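Local coordinates for 2-c-methyl-d-erythritol 2,4-cyclodiphosphate synthase (Plasmodium falciparum, PDB 4C81), which probably catalyses the release of CMP and formation of 2-C-methyl-D-erythritol 2,4-cyclodiphosphate in isoprenoid precursor synthesis, as a zinc-dependent homotrimeric synthase, at residues I121-K129 and V164-E172; Y66-L77 and S98-I109. The protein carries 1 engineered substitution. One frame throughout, in Å; residues are numbered along the deposited sequence.

In the fold
Interaction 2 comes first along the chain and closes before interaction 1 opens. Their centres are about 22 Å apart, on opposite sides of the chain's centre. Interaction 2 pairs helices 64-77 and 97-111. The chain then enters strand 114-124, whose end supplies residues 121-124 of interaction 1. This strand lies beside strand 170-181 in the main mixed sheet. The two contacts meet where I121 CD1 packs on I69 CD1, 3.6 Å away. Interaction 2 holds H67, which binds a zinc ion together with D15 and H17. Interaction 1 meets the cytosine of a CDP that also bonds D81 of the third subunit, so nucleotide sites form between subunits.

Interaction 1: residues I121-K129 and V164-E172; sequences INVIAQVPK and VIGEKKAIE. With ZN (zinc ion), chain C; CDP (cytidine-5'-diphosphate), chain D.
Strand residues 121-124 and 170-172 run antiparallel at 165°, and I124 and E172 form a hydrogen-bonded pair. Its two bonds are I124 N to E172 O, 2.8 Å, and E172 N to I124 O, 3.1 Å. On one face of the sheet the side chains of this pair lie side by side and point the same way. E172 CG sits between its own backbone N and carbonyl carbon (chi1 68°), and the chain beyond it is extended. This carries the carboxylate past I124 to a zinc ion, which OE1 binds at 2.4 Å. OE1 also bonds Y14 OH, and H159 of the second subunit binds the same zinc. The I165 side chain crosses that of I124 at about a right angle, with I165 CD1 3.9 Å from I124 CG2. A125 CB packs tightly on I171 CG2, at 3.4 Å.

Beyond I124 the first chain leaves the sheet. One water bridges the two segments: it accepts from Q126 N and donates to I165 O, at 2.6 Å, and to A170 O. Helix 163-166 ends here in a Schellman motif with K168 as its C-prime residue. Q126 CG lies against G166 O, 3.3 Å away, and the bend at chi2 (-63°) swings the amide over G166 CA, with OE1 its nearest atom. This OE1 accepts from H159 N and K161 N of the same chain. A125 O takes a bond from N4 of CDP, 2.9 Å long, so the turn after the strand helps to recognise the cytosine amino group. K129 lays CD and CE along the base and ribose.

Strand 114-124 is flanked on its other side by strand 152-157, which I121 and V123 bond through the backbone. Helix 64-77 covers V123 and I171 with I64, and strand 9-21 places V21 against V127 and K168.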
loop_
_atom_site.group_PDB
_atom_site.type_symbol
_atom_site.label_atom_id
_atom_site.label_comp_id
_atom_site.label_asym_id
_atom_site.label_seq_id
_atom_site.Cartn_x
_atom_site.Cartn_y
_atom_site.Cartn_z
ATOM N N ILE A 121 -8.203 -2.115 5.824
ATOM C CA ILE A 121 -8.539 -0.884 5.133
ATOM C C ILE A 121 -7.939 0.292 5.895
ATOM O O ILE A 121 -8.127 0.415 7.107
ATOM C CB ILE A 121 -10.069 -0.716 5.028
ATOM C CG1 ILE A 121 -10.693 -1.906 4.283
ATOM C CG2 ILE A 121 -10.406 0.576 4.317
ATOM C CD1 ILE A 121 -12.166 -2.085 4.544
ATOM N N ASN A 122 -7.196 1.129 5.172
ATOM C CA ASN A 122 -6.558 2.323 5.714
ATOM C C ASN A 122 -7.131 3.568 5.062
ATOM O O ASN A 122 -6.915 3.805 3.875
ATOM C CB ASN A 122 -5.058 2.278 5.444
ATOM C CG ASN A 122 -4.345 1.275 6.311
ATOM O OD1 ASN A 122 -4.496 1.286 7.527
ATOM N ND2 ASN A 122 -3.553 0.409 5.691
ATOM N N VAL A 123 -7.862 4.359 5.842
ATOM C CA VAL A 123 -8.379 5.641 5.381
ATOM C C VAL A 123 -7.432 6.743 5.836
ATOM O O VAL A 123 -7.053 6.789 7.000
ATOM C CB VAL A 123 -9.792 5.909 5.934
ATOM C CG1 VAL A 123 -10.301 7.288 5.502
ATOM C CG2 VAL A 123 -10.756 4.815 5.480
ATOM N N ILE A 124 -7.037 7.607 4.907
ATOM C CA ILE A 124 -6.193 8.755 5.222
ATOM C C ILE A 124 -7.055 9.989 5.028
ATOM O O ILE A 124 -7.467 10.306 3.909
ATOM C CB ILE A 124 -4.927 8.825 4.351
ATOM C CG1 ILE A 124 -4.202 7.474 4.368
ATOM C CG2 ILE A 124 -4.007 9.934 4.867
ATOM C CD1 ILE A 124 -2.944 7.432 3.521
ATOM N N ALA A 125 -7.340 10.660 6.138
ATOM C CA ALA A 125 -8.312 11.743 6.170
ATOM C C ALA A 125 -8.206 12.504 7.490
ATOM O O ALA A 125 -8.021 11.900 8.545
ATOM C CB ALA A 125 -9.719 11.178 5.992
ATOM N N GLN A 126 -8.306 13.830 7.427
ATOM C CA GLN A 126 -8.377 14.643 8.643
ATOM C C GLN A 126 -9.708 14.375 9.338
ATOM O O GLN A 126 -9.751 14.129 10.543
ATOM C CB GLN A 126 -8.242 16.135 8.319
ATOM C CG GLN A 126 -6.896 16.551 7.737
ATOM C CD GLN A 126 -5.730 16.327 8.689
ATOM O OE1 GLN A 126 -4.676 15.825 8.290
ATOM N NE2 GLN A 126 -5.912 16.702 9.953
ATOM N N VAL A 127 -10.785 14.420 8.557
ATOM C CA VAL A 127 -12.133 14.098 9.022
ATOM C C VAL A 127 -12.861 13.292 7.937
ATOM O O VAL A 127 -12.533 13.411 6.755
ATOM C CB VAL A 127 -12.934 15.377 9.360
ATOM C CG1 VAL A 127 -12.316 16.087 10.558
ATOM C CG2 VAL A 127 -13.000 16.308 8.162
ATOM N N PRO A 128 -13.847 12.462 8.327
ATOM C CA PRO A 128 -14.332 12.239 9.681
ATOM C C PRO A 128 -13.482 11.262 10.480
ATOM O O PRO A 128 -12.508 10.696 9.963
ATOM C CB PRO A 128 -15.726 11.650 9.447
ATOM C CG PRO A 128 -15.589 10.892 8.187
ATOM C CD PRO A 128 -14.589 11.645 7.348
ATOM N N LYS A 129 -13.874 11.079 11.738
ATOM C CA LYS A 129 -13.198 10.187 12.667
ATOM C C LYS A 129 -13.733 8.762 12.468
ATOM O O LYS A 129 -14.828 8.421 12.914
ATOM C CB LYS A 129 -13.428 10.680 14.108
ATOM C CG LYS A 129 -12.169 10.834 14.952
ATOM C CD LYS A 129 -11.836 9.574 15.715
ATOM C CE LYS A 129 -10.681 9.796 16.680
ATOM N NZ LYS A 129 -11.034 10.736 17.780
ATOM N N VAL A 164 -2.685 18.074 0.290
ATOM C CA VAL A 164 -4.094 18.131 -0.107
ATOM C C VAL A 164 -5.028 17.401 0.873
ATOM O O VAL A 164 -6.104 17.908 1.192
ATOM C CB VAL A 164 -4.311 17.610 -1.551
ATOM C CG1 VAL A 164 -3.612 18.528 -2.556
ATOM C CG2 VAL A 164 -3.818 16.180 -1.694
ATOM N N ILE A 165 -4.617 16.236 1.370
ATOM C CA ILE A 165 -5.409 15.529 2.383
ATOM C C ILE A 165 -5.442 16.323 3.694
ATOM O O ILE A 165 -6.506 16.505 4.291
ATOM C CB ILE A 165 -4.880 14.099 2.639
ATOM C CG1 ILE A 165 -4.990 13.254 1.371
ATOM C CG2 ILE A 165 -5.654 13.413 3.767
ATOM C CD1 ILE A 165 -4.305 11.917 1.498
ATOM N N GLY A 166 -4.281 16.802 4.134
ATOM C CA GLY A 166 -4.181 17.545 5.389
ATOM C C GLY A 166 -4.969 18.844 5.407
ATOM O O GLY A 166 -5.447 19.267 6.458
ATOM N N GLU A 167 -5.109 19.467 4.241
ATOM C CA GLU A 167 -5.898 20.691 4.097
ATOM C C GLU A 167 -7.374 20.403 3.775
ATOM O O GLU A 167 -8.115 21.310 3.394
ATOM C CB GLU A 167 -5.274 21.593 3.026
ATOM C CG GLU A 167 -3.897 22.127 3.413
ATOM C CD GLU A 167 -3.253 22.978 2.330
ATOM O OE1 GLU A 167 -3.920 23.286 1.320
ATOM O OE2 GLU A 167 -2.070 23.342 2.494
ATOM N N LYS A 168 -7.790 19.146 3.941
ATOM C CA LYS A 168 -9.186 18.721 3.787
ATOM C C LYS A 168 -9.765 18.936 2.384
ATOM O O LYS A 168 -10.969 19.153 2.226
ATOM C CB LYS A 168 -10.075 19.387 4.853
ATOM C CG LYS A 168 -9.615 19.124 6.282
ATOM C CD LYS A 168 -10.518 19.791 7.314
ATOM C CE LYS A 168 -10.283 21.293 7.382
ATOM N NZ LYS A 168 -11.055 21.930 8.484
ATOM N N LYS A 169 -8.907 18.851 1.371
ATOM C CA LYS A 169 -9.328 18.964 -0.020
ATOM C C LYS A 169 -9.733 17.600 -0.578
ATOM O O LYS A 169 -10.456 17.525 -1.570
ATOM C CB LYS A 169 -8.214 19.569 -0.879
ATOM C CG LYS A 169 -7.864 21.010 -0.518
ATOM C CD LYS A 169 -6.694 21.539 -1.341
ATOM C CE LYS A 169 -7.098 21.846 -2.775
ATOM N NZ LYS A 169 -5.987 22.467 -3.548
ATOM N N ALA A 170 -9.260 16.529 0.061
ATOM C CA ALA A 170 -9.558 15.173 -0.385
ATOM C C ALA A 170 -9.412 14.168 0.752
ATOM O O ALA A 170 -8.847 14.479 1.802
ATOM C CB ALA A 170 -8.646 14.791 -1.549
ATOM N N ILE A 171 -9.936 12.968 0.524
ATOM C CA ILE A 171 -9.725 11.816 1.408
ATOM C C ILE A 171 -9.347 10.613 0.551
ATOM O O ILE A 171 -9.755 10.517 -0.610
ATOM C CB ILE A 171 -10.977 11.487 2.255
ATOM C CG1 ILE A 171 -12.219 11.288 1.373
ATOM C CG2 ILE A 171 -11.229 12.599 3.280
ATOM C CD1 ILE A 171 -13.441 10.806 2.129
ATOM N N GLU A 172 -8.565 9.697 1.110
ATOM C CA GLU A 172 -8.141 8.531 0.336
ATOM C C GLU A 172 -8.152 7.249 1.151
ATOM O O GLU A 172 -8.202 7.269 2.386
ATOM C CB GLU A 172 -6.794 8.768 -0.368
ATOM C CG GLU A 172 -5.562 8.894 0.504
ATOM C CD GLU A 172 -4.296 9.180 -0.318
ATOM O OE1 GLU A 172 -4.415 9.725 -1.440
ATOM O OE2 GLU A 172 -3.189 8.857 0.162
HETATM ZN ZN ZN C . -2.823 11.043 -2.559
HETATM O O3B CDP D . -0.639 11.561 15.482
HETATM P PB CDP D . -1.143 10.020 15.484
HETATM O O1B CDP D . 0.115 9.185 14.968
HETATM O O2B CDP D . -1.572 9.558 16.829
HETATM O O3A CDP D . -2.260 9.844 14.332
HETATM P PA CDP D . -3.477 10.873 14.077
HETATM O O1A CDP D . -3.306 12.128 14.841
HETATM O O2A CDP D . -3.680 10.941 12.615
HETATM O "O5'" CDP D . -4.732 10.079 14.692
HETATM C "C5'" CDP D . -4.638 9.333 15.912
HETATM C "C4'" CDP D . -5.809 8.354 16.024
HETATM O "O4'" CDP D . -7.021 9.093 15.731
HETATM C "C3'" CDP D . -5.739 7.280 14.941
HETATM O "O3'" CDP D . -4.941 6.174 15.378
HETATM C "C2'" CDP D . -7.205 6.879 14.823
HETATM O "O2'" CDP D . -7.553 5.962 15.865
HETATM C "C1'" CDP D . -7.955 8.202 15.048
HETATM N N1 CDP D . -8.403 8.736 13.726
HETATM C C2 CDP D . -9.483 8.117 13.071
HETATM O O2 CDP D . -10.052 7.150 13.576
HETATM N N3 CDP D . -9.910 8.608 11.836
HETATM C C4 CDP D . -9.286 9.696 11.232
HETATM N N4 CDP D . -9.732 10.125 10.054
HETATM C C5 CDP D . -8.219 10.319 11.873
HETATM C C6 CDP D . -7.778 9.844 13.108
HETATM O O HOH W 1 -8.712 15.122 4.518
#

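Interaction 2: residues Y66-L77 and S98-I109. With ZN (zinc ion), chain B.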
loop_
_atom_site.group_PDB
_atom_site.type_symbol
_atom_site.label_atom_id
_atom_site.label_comp_id
_atom_site.label_asym_id
_atom_site.label_seq_id
_atom_site.Cartn_x
_atom_site.Cartn_y
_atom_site.Cartn_z
ATOM N N TYR A 66 -15.833 1.615 -0.085
ATOM C CA TYR A 66 -16.475 0.636 -0.966
ATOM C C TYR A 66 -15.766 0.510 -2.312
ATOM O O TYR A 66 -15.578 -0.605 -2.808
ATOM C CB TYR A 66 -17.959 0.970 -1.187
ATOM C CG TYR A 66 -18.916 0.547 -0.075
ATOM C CD1 TYR A 66 -18.496 -0.224 1.013
ATOM C CD2 TYR A 66 -20.264 0.888 -0.145
ATOM C CE1 TYR A 66 -19.383 -0.614 2.007
ATOM C CE2 TYR A 66 -21.158 0.497 0.846
ATOM C CZ TYR A 66 -20.711 -0.249 1.915
ATOM O OH TYR A 66 -21.594 -0.636 2.893
ATOM N N HIS A 67 -15.370 1.639 -2.895
ATOM C CA HIS A 67 -14.710 1.631 -4.198
ATOM C C HIS A 67 -13.344 0.945 -4.120
ATOM O O HIS A 67 -13.017 0.111 -4.971
ATOM C CB HIS A 67 -14.564 3.045 -4.767
ATOM C CG HIS A 67 -15.864 3.771 -4.933
ATOM N ND1 HIS A 67 -15.934 5.110 -5.253
ATOM C CD2 HIS A 67 -17.144 3.349 -4.797
ATOM C CE1 HIS A 67 -17.201 5.480 -5.314
ATOM N NE2 HIS A 67 -17.955 4.429 -5.044
ATOM N N SER A 68 -12.551 1.277 -3.102
ATOM C CA SER A 68 -11.231 0.658 -2.955
ATOM C C SER A 68 -11.337 -0.839 -2.649
ATOM O O SER A 68 -10.524 -1.623 -3.129
ATOM C CB SER A 68 -10.400 1.366 -1.881
ATOM O OG SER A 68 -10.924 1.147 -0.593
ATOM N N ILE A 69 -12.337 -1.234 -1.863
ATOM C CA ILE A 69 -12.587 -2.658 -1.607
ATOM C C ILE A 69 -12.886 -3.403 -2.915
ATOM O O ILE A 69 -12.308 -4.461 -3.174
ATOM C CB ILE A 69 -13.737 -2.870 -0.593
ATOM C CG1 ILE A 69 -13.283 -2.487 0.816
ATOM C CG2 ILE A 69 -14.198 -4.330 -0.594
ATOM C CD1 ILE A 69 -14.419 -2.325 1.803
ATOM N N VAL A 70 -13.770 -2.845 -3.741
ATOM C CA VAL A 70 -14.100 -3.452 -5.037
ATOM C C VAL A 70 -12.847 -3.623 -5.896
ATOM O O VAL A 70 -12.581 -4.716 -6.391
ATOM C CB VAL A 70 -15.156 -2.638 -5.809
ATOM C CG1 VAL A 70 -15.308 -3.159 -7.232
ATOM C CG2 VAL A 70 -16.481 -2.705 -5.087
ATOM N N ASP A 71 -12.056 -2.565 -6.037
ATOM C CA ASP A 71 -10.855 -2.646 -6.870
ATOM C C ASP A 71 -9.772 -3.550 -6.277
ATOM O O ASP A 71 -8.949 -4.087 -7.017
ATOM C CB ASP A 71 -10.316 -1.251 -7.201
ATOM C CG ASP A 71 -11.105 -0.574 -8.318
ATOM O OD1 ASP A 71 -11.802 -1.273 -9.093
ATOM O OD2 ASP A 71 -11.018 0.662 -8.431
ATOM N N SER A 72 -9.780 -3.742 -4.956
ATOM C CA SER A 72 -8.859 -4.696 -4.333
ATOM C C SER A 72 -9.222 -6.125 -4.742
ATOM O O SER A 72 -8.348 -6.931 -5.054
ATOM C CB SER A 72 -8.819 -4.549 -2.803
ATOM O OG SER A 72 -9.898 -5.210 -2.158
ATOM N N ILE A 73 -10.518 -6.419 -4.747
ATOM C CA ILE A 73 -11.024 -7.724 -5.183
ATOM C C ILE A 73 -10.754 -7.969 -6.674
ATOM O O ILE A 73 -10.241 -9.028 -7.047
ATOM C CB ILE A 73 -12.540 -7.852 -4.889
ATOM C CG1 ILE A 73 -12.780 -7.903 -3.379
ATOM C CG2 ILE A 73 -13.126 -9.100 -5.556
ATOM C CD1 ILE A 73 -14.222 -7.719 -2.980
ATOM N N LEU A 74 -11.100 -7.000 -7.520
ATOM C CA LEU A 74 -10.841 -7.098 -8.955
ATOM C C LEU A 74 -9.345 -7.249 -9.206
ATOM O O LEU A 74 -8.917 -8.090 -9.998
ATOM C CB LEU A 74 -11.373 -5.865 -9.690
ATOM C CG LEU A 74 -12.895 -5.734 -9.720
ATOM C CD1 LEU A 74 -13.315 -4.447 -10.412
ATOM C CD2 LEU A 74 -13.504 -6.941 -10.406
ATOM N N GLY A 75 -8.553 -6.434 -8.515
ATOM C CA GLY A 75 -7.104 -6.486 -8.643
ATOM C C GLY A 75 -6.538 -7.849 -8.281
ATOM O O GLY A 75 -5.688 -8.394 -8.989
ATOM N N ALA A 76 -7.022 -8.409 -7.178
ATOM C CA ALA A 76 -6.586 -9.725 -6.720
ATOM C C ALA A 76 -6.836 -10.819 -7.762
ATOM O O ALA A 76 -6.007 -11.713 -7.929
ATOM C CB ALA A 76 -7.282 -10.084 -5.416
ATOM N N LEU A 77 -7.968 -10.727 -8.456
ATOM C CA LEU A 77 -8.382 -11.745 -9.422
ATOM C C LEU A 77 -7.889 -11.475 -10.847
ATOM O O LEU A 77 -8.084 -12.304 -11.739
ATOM C CB LEU A 77 -9.908 -11.876 -9.414
ATOM C CG LEU A 77 -10.488 -12.440 -8.117
ATOM C CD1 LEU A 77 -11.986 -12.173 -8.018
ATOM C CD2 LEU A 77 -10.191 -13.930 -7.993
ATOM N N SER A 98 -22.406 1.947 -6.158
ATOM C CA SER A 98 -21.496 1.300 -5.202
ATOM C C SER A 98 -22.014 -0.077 -4.782
ATOM O O SER A 98 -21.242 -1.030 -4.688
ATOM C CB SER A 98 -21.267 2.175 -3.967
ATOM O OG SER A 98 -20.526 3.340 -4.294
ATOM N N ALA A 99 -23.321 -0.172 -4.541
ATOM C CA ALA A 99 -23.965 -1.448 -4.219
ATOM C C ALA A 99 -23.915 -2.425 -5.396
ATOM O O ALA A 99 -23.696 -3.623 -5.205
ATOM C CB ALA A 99 -25.410 -1.217 -3.787
ATOM N N ILE A 100 -24.120 -1.906 -6.605
ATOM C CA ILE A 100 -24.034 -2.711 -7.823
ATOM C C ILE A 100 -22.625 -3.294 -8.000
ATOM O O ILE A 100 -22.474 -4.460 -8.370
ATOM C CB ILE A 100 -24.426 -1.885 -9.075
ATOM C CG1 ILE A 100 -25.924 -1.553 -9.054
ATOM C CG2 ILE A 100 -24.093 -2.638 -10.354
ATOM C CD1 ILE A 100 -26.328 -0.490 -10.063
ATOM N N PHE A 101 -21.601 -2.488 -7.719
ATOM C CA PHE A 101 -20.209 -2.931 -7.870
ATOM C C PHE A 101 -19.772 -3.910 -6.782
ATOM O O PHE A 101 -19.011 -4.837 -7.056
ATOM C CB PHE A 101 -19.244 -1.737 -7.881
ATOM C CG PHE A 101 -19.514 -0.728 -8.970
ATOM C CD1 PHE A 101 -19.921 -1.125 -10.240
ATOM C CD2 PHE A 101 -19.352 0.629 -8.717
ATOM C CE1 PHE A 101 -20.166 -0.186 -11.235
ATOM C CE2 PHE A 101 -19.591 1.571 -9.708
ATOM C CZ PHE A 101 -20.001 1.163 -10.967
ATOM N N LEU A 102 -20.231 -3.696 -5.553
ATOM C CA LEU A 102 -19.903 -4.591 -4.446
ATOM C C LEU A 102 -20.549 -5.969 -4.621
ATOM O O LEU A 102 -19.941 -6.983 -4.275
ATOM C CB LEU A 102 -20.305 -3.989 -3.094
ATOM C CG LEU A 102 -19.294 -3.067 -2.401
ATOM C CD1 LEU A 102 -18.050 -3.840 -1.974
ATOM C CD2 LEU A 102 -18.913 -1.890 -3.276
ATOM N N ARG A 103 -21.772 -6.007 -5.149
ATOM C CA ARG A 103 -22.434 -7.292 -5.411
ATOM C C ARG A 103 -21.763 -8.024 -6.572
ATOM O O ARG A 103 -21.645 -9.246 -6.540
ATOM C CB ARG A 103 -23.948 -7.136 -5.638
ATOM C CG ARG A 103 -24.381 -6.526 -6.971
ATOM C CD ARG A 103 -25.771 -7.017 -7.372
ATOM N NE ARG A 103 -26.759 -6.810 -6.312
ATOM C CZ ARG A 103 -27.438 -5.681 -6.103
ATOM N NH1 ARG A 103 -27.261 -4.615 -6.880
ATOM N NH2 ARG A 103 -28.310 -5.617 -5.101
ATOM N N TYR A 104 -21.316 -7.279 -7.583
ATOM C CA TYR A 104 -20.548 -7.864 -8.685
ATOM C C TYR A 104 -19.281 -8.518 -8.139
ATOM O O TYR A 104 -18.978 -9.669 -8.461
ATOM C CB TYR A 104 -20.177 -6.812 -9.741
ATOM C CG TYR A 104 -19.197 -7.323 -10.782
ATOM C CD1 TYR A 104 -19.628 -8.118 -11.844
ATOM C CD2 TYR A 104 -17.835 -7.033 -10.693
ATOM C CE1 TYR A 104 -18.735 -8.598 -12.794
ATOM C CE2 TYR A 104 -16.934 -7.512 -11.639
ATOM C CZ TYR A 104 -17.389 -8.293 -12.687
ATOM O OH TYR A 104 -16.506 -8.771 -13.626
ATOM N N ALA A 105 -18.557 -7.779 -7.302
ATOM C CA ALA A 105 -17.307 -8.271 -6.724
ATOM C C ALA A 105 -17.521 -9.518 -5.867
ATOM O O ALA A 105 -16.746 -10.472 -5.955
ATOM C CB ALA A 105 -16.632 -7.170 -5.904
ATOM N N ARG A 106 -18.565 -9.509 -5.040
ATOM C CA ARG A 106 -18.898 -10.665 -4.212
ATOM C C ARG A 106 -19.163 -11.883 -5.090
ATOM O O ARG A 106 -18.623 -12.957 -4.844
ATOM C CB ARG A 106 -20.122 -10.379 -3.343
ATOM C CG ARG A 106 -20.512 -11.528 -2.418
ATOM C CD ARG A 106 -21.709 -11.172 -1.552
ATOM N NE ARG A 106 -22.892 -10.854 -2.351
ATOM C CZ ARG A 106 -23.699 -11.753 -2.916
ATOM N NH1 ARG A 106 -23.469 -13.058 -2.792
ATOM N NH2 ARG A 106 -24.750 -11.343 -3.621
ATOM N N LEU A 107 -19.987 -11.699 -6.118
ATOM C CA LEU A 107 -20.355 -12.804 -7.011
ATOM C C LEU A 107 -19.191 -13.254 -7.897
ATOM O O LEU A 107 -19.117 -14.423 -8.268
ATOM C CB LEU A 107 -21.571 -12.430 -7.863
ATOM C CG LEU A 107 -22.861 -12.247 -7.060
ATOM C CD1 LEU A 107 -23.937 -11.549 -7.884
ATOM C CD2 LEU A 107 -23.360 -13.588 -6.536
ATOM N N LEU A 108 -18.287 -12.330 -8.225
ATOM C CA LEU A 108 -17.076 -12.654 -8.979
ATOM C C LEU A 108 -16.157 -13.579 -8.177
ATOM O O LEU A 108 -15.624 -14.548 -8.713
ATOM C CB LEU A 108 -16.323 -11.374 -9.360
ATOM C CG LEU A 108 -14.954 -11.529 -10.032
ATOM C CD1 LEU A 108 -15.091 -12.121 -11.423
ATOM C CD2 LEU A 108 -14.246 -10.184 -10.092
ATOM N N ILE A 109 -15.970 -13.262 -6.897
ATOM C CA ILE A 109 -15.175 -14.090 -5.990
ATOM C C ILE A 109 -15.755 -15.500 -5.934
ATOM O O ILE A 109 -15.021 -16.486 -6.004
ATOM C CB ILE A 109 -15.142 -13.495 -4.558
ATOM C CG1 ILE A 109 -14.289 -12.224 -4.521
ATOM C CG2 ILE A 109 -14.577 -14.499 -3.566
ATOM C CD1 ILE A 109 -14.412 -11.444 -3.219
HETATM ZN ZN ZN B . -14.343 6.277 -5.843
HETATM O O HOH W 2 -13.908 5.593 -7.473
#
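S98 OG is gripped by two groups. H67 NE2 donates to it at 2.9 Å. The hydroxyl lies almost in the ring plane, 8° out of it, but the bond is bent, 141° at the hydrogen. D61 OD2 is also hydrogen-bonded to this hydroxyl. The other ring nitrogen, H67 ND1, binds a zinc ion at 2.1 Å. D15 and H17 bind the same metal, so S98 is a second-shell residue that helps to fix the rotation of the H67 ring. Nearby, the edge of the Y66 ring meets S98 CB. The I69 and L102 side chains cross at about a right angle, with I69 CG2 4.1 Å from L102 CD1.

The two helices run in the same direction, with the axes of the two segments 9.5 Å apart at closest approach and crossing at 27°. Contacts recur every three or four residues: Y66, V70, I73 and L77 face S98, L102, A105 and I109. In this alpha/beta fold of the YgbB family, helix 64-77 also packs on strand 170-181, through S68, S72 and L77. Helix 130-145 reaches the same region, where V144 touches both Y66 and L102.

A105 CB faces I73, 3.8 Å from I73 CD1. The I73 and I109 side chains cross at about a right angle. I73 CG2 packs tightly on I109 CG1, 3.5 Å away. L77 and L108 reach toward each other tip to tip, with L77 CD1 3.6 Å from L108 CG. On the flank, V70 CG2 rests on F101 CB at 4.0 Å, and I82 of helix 82-85 covers both residues.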